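Local coordinates for protein purine nucleoside phosphorylase (Grouper iridovirus, PDB 3KHS) that probably catalyses the reversible phosphorolysis of purine nucleosides to the free base and ribose 1-phosphate, a step of purine salvage, at residues 21-32 with 100-111; 36-47 with 63-71. One frame throughout, in Å; residues are numbered along the deposited sequence.

Contact 1: 21-32 with 100-111; sequences RPVLGIVCGSGL and FKALGVKIVVLT. With PO4 (phosphate ion), chain G.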
# COMPACT_ATOMS: atom_id res chain seq x y z
N ARG B 21 13.38 12.50 34.53
CA ARG B 21 12.77 12.24 33.25
C ARG B 21 13.80 11.51 32.41
O ARG B 21 14.98 11.83 32.44
CB ARG B 21 12.35 13.55 32.58
CG ARG B 21 11.37 14.39 33.39
CD ARG B 21 10.76 15.47 32.52
NE ARG B 21 9.47 15.06 31.95
CZ ARG B 21 8.90 15.63 30.89
NH1 ARG B 21 9.49 16.64 30.25
NH2 ARG B 21 7.71 15.20 30.46
N PRO B 22 13.36 10.49 31.66
CA PRO B 22 14.27 9.72 30.81
C PRO B 22 14.79 10.60 29.67
O PRO B 22 14.06 11.44 29.16
CB PRO B 22 13.38 8.59 30.31
CG PRO B 22 12.03 9.26 30.24
CD PRO B 22 11.99 9.95 31.57
N VAL B 23 16.05 10.42 29.31
CA VAL B 23 16.64 11.21 28.22
C VAL B 23 16.94 10.29 27.02
O VAL B 23 17.06 10.74 25.87
CB VAL B 23 17.94 11.92 28.68
CG1 VAL B 23 18.94 10.91 29.23
CG2 VAL B 23 18.55 12.69 27.51
N LEU B 24 17.06 9.00 27.31
CA LEU B 24 17.30 8.01 26.27
C LEU B 24 16.20 6.95 26.28
O LEU B 24 15.79 6.47 27.34
CB LEU B 24 18.65 7.31 26.45
CG LEU B 24 18.81 6.19 25.41
CD1 LEU B 24 19.95 6.50 24.48
CD2 LEU B 24 19.03 4.88 26.11
N GLY B 25 15.74 6.59 25.10
CA GLY B 25 14.70 5.57 25.00
C GLY B 25 15.15 4.30 24.31
O GLY B 25 16.01 4.31 23.43
N ILE B 26 14.56 3.18 24.69
CA ILE B 26 14.91 1.90 24.08
C ILE B 26 13.63 1.14 23.73
O ILE B 26 12.70 1.11 24.52
CB ILE B 26 15.72 0.97 25.06
CG1 ILE B 26 16.89 1.73 25.67
CG2 ILE B 26 16.21 -0.29 24.31
CD1 ILE B 26 17.55 0.98 26.81
N VAL B 27 13.61 0.53 22.54
CA VAL B 27 12.46 -0.27 22.09
C VAL B 27 13.03 -1.67 21.88
O VAL B 27 13.92 -1.84 21.03
CB VAL B 27 11.91 0.21 20.73
CG1 VAL B 27 10.61 -0.54 20.38
CG2 VAL B 27 11.65 1.69 20.75
N CYS B 28 12.56 -2.65 22.63
CA CYS B 28 13.03 -4.02 22.46
C CYS B 28 12.22 -4.79 21.43
O CYS B 28 10.99 -4.92 21.54
CB CYS B 28 12.95 -4.79 23.78
SG CYS B 28 13.87 -4.02 25.08
N GLY B 29 12.91 -5.33 20.43
CA GLY B 29 12.23 -6.09 19.41
C GLY B 29 11.90 -7.50 19.85
O GLY B 29 11.94 -7.80 21.05
N SER B 30 11.59 -8.37 18.89
CA SER B 30 11.24 -9.75 19.23
C SER B 30 12.36 -10.56 19.89
O SER B 30 13.45 -10.69 19.32
CB SER B 30 10.74 -10.48 17.99
OG SER B 30 9.54 -9.90 17.55
N GLY B 31 12.07 -11.09 21.07
CA GLY B 31 13.03 -11.89 21.82
C GLY B 31 14.18 -11.08 22.42
O GLY B 31 15.13 -11.65 22.97
N LEU B 32 14.10 -9.76 22.33
CA LEU B 32 15.17 -8.92 22.86
C LEU B 32 14.77 -8.21 24.16
O LEU B 32 15.34 -7.18 24.53
CB LEU B 32 15.55 -7.90 21.78
CG LEU B 32 15.97 -8.58 20.47
CD1 LEU B 32 16.20 -7.53 19.38
CD2 LEU B 32 17.25 -9.40 20.73
N PHE B 100 7.39 8.98 24.05
CA PHE B 100 8.81 9.13 24.32
C PHE B 100 9.19 10.60 24.19
O PHE B 100 9.84 11.15 25.06
CB PHE B 100 9.65 8.34 23.31
CG PHE B 100 9.99 6.93 23.76
CD1 PHE B 100 9.18 6.26 24.67
CD2 PHE B 100 11.06 6.26 23.23
CE1 PHE B 100 9.44 4.97 25.02
CE2 PHE B 100 11.34 4.95 23.57
CZ PHE B 100 10.53 4.31 24.46
N LYS B 101 8.78 11.24 23.10
CA LYS B 101 9.10 12.64 22.89
C LYS B 101 8.55 13.51 24.02
O LYS B 101 9.26 14.34 24.58
CB LYS B 101 8.52 13.14 21.56
CG LYS B 101 8.80 14.61 21.27
CD LYS B 101 7.72 15.20 20.40
CE LYS B 101 8.20 16.41 19.60
NZ LYS B 101 9.02 17.32 20.42
N ALA B 102 7.27 13.31 24.33
CA ALA B 102 6.60 14.06 25.38
C ALA B 102 7.29 13.89 26.73
O ALA B 102 7.14 14.73 27.60
CB ALA B 102 5.14 13.60 25.48
N LEU B 103 8.01 12.78 26.89
CA LEU B 103 8.73 12.49 28.13
C LEU B 103 10.06 13.22 28.17
O LEU B 103 10.72 13.25 29.20
CB LEU B 103 9.03 11.00 28.25
CG LEU B 103 7.96 10.01 28.66
CD1 LEU B 103 8.55 8.61 28.57
CD2 LEU B 103 7.51 10.29 30.06
N GLY B 104 10.46 13.78 27.03
CA GLY B 104 11.73 14.48 26.97
C GLY B 104 12.88 13.63 26.42
O GLY B 104 14.04 14.04 26.52
N VAL B 105 12.57 12.46 25.86
CA VAL B 105 13.63 11.63 25.31
C VAL B 105 14.30 12.33 24.13
O VAL B 105 13.65 12.96 23.32
CB VAL B 105 13.14 10.25 24.84
CG1 VAL B 105 14.30 9.49 24.23
CG2 VAL B 105 12.60 9.46 26.03
N LYS B 106 15.62 12.21 24.06
CA LYS B 106 16.36 12.85 22.98
C LYS B 106 16.95 11.85 22.00
O LYS B 106 17.11 12.16 20.83
CB LYS B 106 17.45 13.76 23.57
CG LYS B 106 16.87 15.05 24.14
CD LYS B 106 17.89 15.80 24.96
CE LYS B 106 17.34 17.11 25.53
NZ LYS B 106 18.41 17.91 26.24
N ILE B 107 17.23 10.65 22.48
CA ILE B 107 17.79 9.61 21.64
C ILE B 107 17.00 8.32 21.82
O ILE B 107 16.64 7.96 22.94
CB ILE B 107 19.26 9.35 21.98
CG1 ILE B 107 20.09 10.61 21.72
CG2 ILE B 107 19.78 8.16 21.18
CD1 ILE B 107 21.51 10.54 22.27
N VAL B 108 16.70 7.65 20.71
CA VAL B 108 15.97 6.39 20.80
C VAL B 108 16.78 5.25 20.14
O VAL B 108 17.25 5.39 19.01
CB VAL B 108 14.59 6.50 20.12
CG1 VAL B 108 13.89 5.13 20.10
CG2 VAL B 108 13.73 7.53 20.86
N VAL B 109 16.95 4.15 20.87
CA VAL B 109 17.69 2.99 20.35
C VAL B 109 16.65 1.88 20.13
O VAL B 109 16.06 1.37 21.09
CB VAL B 109 18.74 2.48 21.37
CG1 VAL B 109 19.49 1.27 20.78
CG2 VAL B 109 19.75 3.59 21.75
N LEU B 110 16.45 1.51 18.87
CA LEU B 110 15.48 0.48 18.49
C LEU B 110 16.17 -0.83 18.09
O LEU B 110 17.24 -0.82 17.50
CB LEU B 110 14.66 0.92 17.27
CG LEU B 110 13.93 2.24 16.96
CD1 LEU B 110 12.58 2.27 17.57
CD2 LEU B 110 14.78 3.42 17.38
N THR B 111 15.55 -1.94 18.41
CA THR B 111 16.07 -3.25 18.05
C THR B 111 14.91 -4.04 17.44
O THR B 111 13.73 -3.72 17.70
CB THR B 111 16.58 -4.02 19.26
OG1 THR B 111 15.50 -4.27 20.17
CG2 THR B 111 17.70 -3.26 19.95
P PO4 G . 10.16 -7.09 15.62
O1 PO4 G . 11.45 -7.33 16.32
O2 PO4 G . 9.28 -6.23 16.48
O3 PO4 G . 10.39 -6.39 14.33
O4 PO4 G . 9.49 -8.40 15.37
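With chi1 at 63°, Thr111 sets OG1 between its own backbone N and carbonyl carbon, where it meets the end of strand 24-28: OG1 donates to Val27 O, in the carbonyl plane and on a lone pair, and accepts from Gly29 N at 2.8 Å. A threonine suits this buried place because its hydroxyl plays both roles; Thr111 N bonds to Val27 O as well. Val27 puts CG1 anti to its backbone N (chi1 -173°), which places CG2 beside that N and next to Leu110 CD1, 3.4 Å away. On that face Phe100 brings CE2 to 3.7 Å from Gly25 CA, a closeness that suits a residue with no side chain. On the other face Leu24 CD1 rests on Ile107 CG2 at 3.7 Å. The parallel strands are joined by nearly straight bonds such as Gly25 N to Ile107 O (2.7 Å). Gly104, with positive phi, follows the helix in a Schellman motif. Arg21, poorly ordered, bonds through NH2 to Asn15. Ser30 N bonds to phosphate O1 (2.8 Å) and Ser30 OG to phosphate O4 (2.6 Å). Arg81, His83, Ala113 and Ser217 complete this anion site, consistent with the phosphate pocket of the PNP family.

Contact 2: 36-47 with 63-71; sequences GDSLETSITVAY and GSLIFGSVN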
# COMPACT_ATOMS: atom_id res chain seq x y z
N GLY B 36 15.99 -5.01 28.87
CA GLY B 36 15.40 -4.22 29.92
C GLY B 36 15.92 -4.45 31.33
O GLY B 36 15.92 -3.54 32.15
N ASP B 37 16.36 -5.68 31.61
CA ASP B 37 16.89 -6.01 32.92
C ASP B 37 18.12 -5.16 33.19
O ASP B 37 18.58 -5.06 34.32
CB ASP B 37 17.28 -7.48 32.99
CG ASP B 37 16.17 -8.41 32.55
OD1 ASP B 37 14.97 -8.06 32.74
OD2 ASP B 37 16.51 -9.51 32.04
N SER B 38 18.66 -4.55 32.15
CA SER B 38 19.84 -3.73 32.29
C SER B 38 19.60 -2.40 33.00
O SER B 38 20.54 -1.71 33.37
CB SER B 38 20.44 -3.45 30.92
OG SER B 38 20.97 -4.65 30.39
N LEU B 39 18.34 -2.02 33.17
CA LEU B 39 18.05 -0.76 33.85
C LEU B 39 18.10 -0.91 35.35
O LEU B 39 17.50 -1.82 35.92
CB LEU B 39 16.68 -0.20 33.44
CG LEU B 39 16.69 0.55 32.10
CD1 LEU B 39 16.98 -0.42 30.97
CD2 LEU B 39 15.36 1.23 31.90
N GLU B 40 18.83 0.00 35.99
CA GLU B 40 19.00 -0.01 37.44
C GLU B 40 18.02 0.90 38.15
O GLU B 40 17.61 1.93 37.61
CB GLU B 40 20.43 0.43 37.78
CG GLU B 40 21.49 -0.61 37.47
CD GLU B 40 22.90 -0.06 37.60
OE1 GLU B 40 23.37 0.63 36.66
OE2 GLU B 40 23.53 -0.30 38.64
N THR B 41 17.66 0.54 39.38
CA THR B 41 16.73 1.32 40.19
C THR B 41 15.50 1.57 39.34
O THR B 41 15.03 2.71 39.18
CB THR B 41 17.36 2.68 40.57
OG1 THR B 41 18.76 2.49 40.82
CG2 THR B 41 16.67 3.27 41.82
N SER B 42 14.96 0.49 38.80
CA SER B 42 13.85 0.57 37.89
C SER B 42 12.43 0.50 38.41
O SER B 42 12.11 -0.24 39.34
CB SER B 42 14.04 -0.48 36.79
OG SER B 42 14.20 -1.76 37.37
N ILE B 43 11.59 1.30 37.77
CA ILE B 43 10.17 1.34 38.05
C ILE B 43 9.57 0.68 36.82
O ILE B 43 10.00 0.94 35.69
CB ILE B 43 9.67 2.78 38.18
CG1 ILE B 43 10.36 3.45 39.36
CG2 ILE B 43 8.16 2.81 38.36
CD1 ILE B 43 10.21 2.67 40.65
N THR B 44 8.59 -0.19 37.01
CA THR B 44 7.97 -0.86 35.89
C THR B 44 6.48 -0.58 35.79
O THR B 44 5.76 -0.68 36.79
CB THR B 44 8.20 -2.38 35.98
OG1 THR B 44 9.61 -2.64 35.91
CG2 THR B 44 7.48 -3.10 34.83
N VAL B 45 6.03 -0.24 34.59
CA VAL B 45 4.63 0.05 34.36
C VAL B 45 4.10 -0.78 33.20
O VAL B 45 4.53 -0.59 32.06
CB VAL B 45 4.42 1.54 34.08
CG1 VAL B 45 2.96 1.88 34.13
CG2 VAL B 45 5.20 2.38 35.09
N ALA B 46 3.19 -1.70 33.48
CA ALA B 46 2.60 -2.55 32.45
C ALA B 46 1.91 -1.67 31.42
O ALA B 46 1.32 -0.64 31.79
CB ALA B 46 1.61 -3.47 33.06
N TYR B 47 1.97 -2.07 30.15
CA TYR B 47 1.31 -1.28 29.10
C TYR B 47 -0.20 -1.17 29.40
O TYR B 47 -0.83 -0.14 29.15
CB TYR B 47 1.49 -1.93 27.72
CG TYR B 47 2.86 -1.77 27.11
CD1 TYR B 47 3.80 -0.90 27.66
CD2 TYR B 47 3.23 -2.52 25.99
CE1 TYR B 47 5.07 -0.78 27.13
CE2 TYR B 47 4.51 -2.41 25.44
CZ TYR B 47 5.43 -1.53 26.02
OH TYR B 47 6.71 -1.40 25.51
N GLY B 63 3.17 -6.59 27.55
CA GLY B 63 4.18 -5.55 27.47
C GLY B 63 4.35 -4.60 28.65
O GLY B 63 3.42 -4.27 29.37
N SER B 64 5.57 -4.13 28.84
CA SER B 64 5.82 -3.20 29.93
C SER B 64 6.85 -2.15 29.59
O SER B 64 7.73 -2.35 28.75
CB SER B 64 6.27 -3.95 31.19
OG SER B 64 7.24 -4.94 30.88
N LEU B 65 6.71 -1.01 30.25
CA LEU B 65 7.58 0.13 30.07
C LEU B 65 8.46 0.18 31.32
O LEU B 65 7.95 0.16 32.44
CB LEU B 65 6.73 1.39 29.95
CG LEU B 65 7.22 2.63 29.23
CD1 LEU B 65 7.73 2.24 27.86
CD2 LEU B 65 6.08 3.65 29.11
N ILE B 66 9.77 0.24 31.14
CA ILE B 66 10.70 0.24 32.27
C ILE B 66 11.49 1.54 32.36
O ILE B 66 12.07 1.99 31.37
CB ILE B 66 11.70 -0.94 32.16
CG1 ILE B 66 10.93 -2.26 32.05
CG2 ILE B 66 12.59 -1.01 33.38
CD1 ILE B 66 11.82 -3.48 32.14
N PHE B 67 11.49 2.15 33.55
CA PHE B 67 12.25 3.39 33.74
C PHE B 67 13.40 3.10 34.68
O PHE B 67 13.20 2.52 35.75
CB PHE B 67 11.41 4.49 34.36
CG PHE B 67 10.25 4.88 33.53
CD1 PHE B 67 9.09 4.12 33.56
CD2 PHE B 67 10.31 5.99 32.70
CE1 PHE B 67 8.01 4.46 32.77
CE2 PHE B 67 9.23 6.34 31.89
CZ PHE B 67 8.08 5.57 31.92
N GLY B 68 14.60 3.51 34.28
CA GLY B 68 15.76 3.26 35.10
C GLY B 68 17.01 3.78 34.43
O GLY B 68 16.95 4.36 33.35
N SER B 69 18.15 3.56 35.06
CA SER B 69 19.40 4.05 34.52
C SER B 69 20.32 2.95 34.03
O SER B 69 20.26 1.80 34.48
CB SER B 69 20.16 4.85 35.56
OG SER B 69 20.82 3.96 36.45
N VAL B 70 21.18 3.33 33.10
CA VAL B 70 22.18 2.44 32.54
C VAL B 70 23.39 3.32 32.32
O VAL B 70 23.28 4.39 31.71
CB VAL B 70 21.77 1.85 31.16
CG1 VAL B 70 22.90 0.99 30.62
CG2 VAL B 70 20.48 1.02 31.29
N ASN B 71 24.53 2.89 32.83
CA ASN B 71 25.77 3.66 32.70
C ASN B 71 25.58 5.15 33.01
O ASN B 71 26.15 6.02 32.35
CB ASN B 71 26.37 3.45 31.30
CG ASN B 71 26.77 1.98 31.04
OD1 ASN B 71 27.26 1.29 31.93
ND2 ASN B 71 26.56 1.52 29.81
O HOH W 1 23.68 3.64 35.70
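Ile43 with Phe67 and Val45 with Leu65 form hydrogen-bonded pairs between strands 42-46 and 64-70, which run antiparallel, and Tyr47 N adds a bond of 2.7 Å to Gly63 O. Glu40 pairs with Ser69 in the same way, but the register slips by one residue before Ile43, a beta bulge at which Thr41 turns the chain. Gly68 suits the bulge, having no side chain where its CA lies 3.4 Å from Glu40 O.

Among the apolar contacts, Leu39 slips CD2 beside Ile66 CG2 at 3.9 Å and CD1 beside Val70 CG2 at 3.8 Å, its two methyls each meeting one of these branched residues. Val45 CG2 reaches Phe67 CE1 obliquely, 4.2 Å away.

One aromatic contact stands out. With CG anti to its carbonyl carbon (chi1 -74°), Tyr47 folds its ring over the Gly63-Ser64 peptide; Ser64 N sits 3.6 Å above the ring centre, Leu65 CB at the ring edge. Gly63 permits this closeness, and the phenol hydroxyl bonds to Gly80 O.

Of the polar side chains, Thr44 runs its OG1 side alongside Ile66 CG1, the two pointing the same way. Through water 1, Glu40 OE1 and Ser69 OG are bridged.

Strand 73-79 pairs with the other edge of strand 64-70; Val45, Leu65 and Phe67 pack on helix 3-15, while Ser38 touches helix 257-279.

Overall arrangement
Contacts 1 and 2 belong to one mixed sheet, their centres about 11 Å apart. Strand 73-79 stands between them, parallel to strand 24-28 and antiparallel to strand 64-70, giving the order 42-46, 64-70, 73-79, 24-28, 107-116. Contact 2 is nested along the chain inside the loop that contact 1 closes: the chain leaves 24-28, forms the antiparallel strands, then passes through helix 95-102 to return as 107-116. The two touch directly where Leu103 CD1 meets Phe67 CE2 (4.1 Å) and Phe100 CE1 meets Leu65 CD1 (4.3 Å). Contact 1, centred about 8 Å from the centre of the chain, reaches the phosphate, whereas contact 2, centred about 16 Å from it, forms a more exposed outer part of the same sheet.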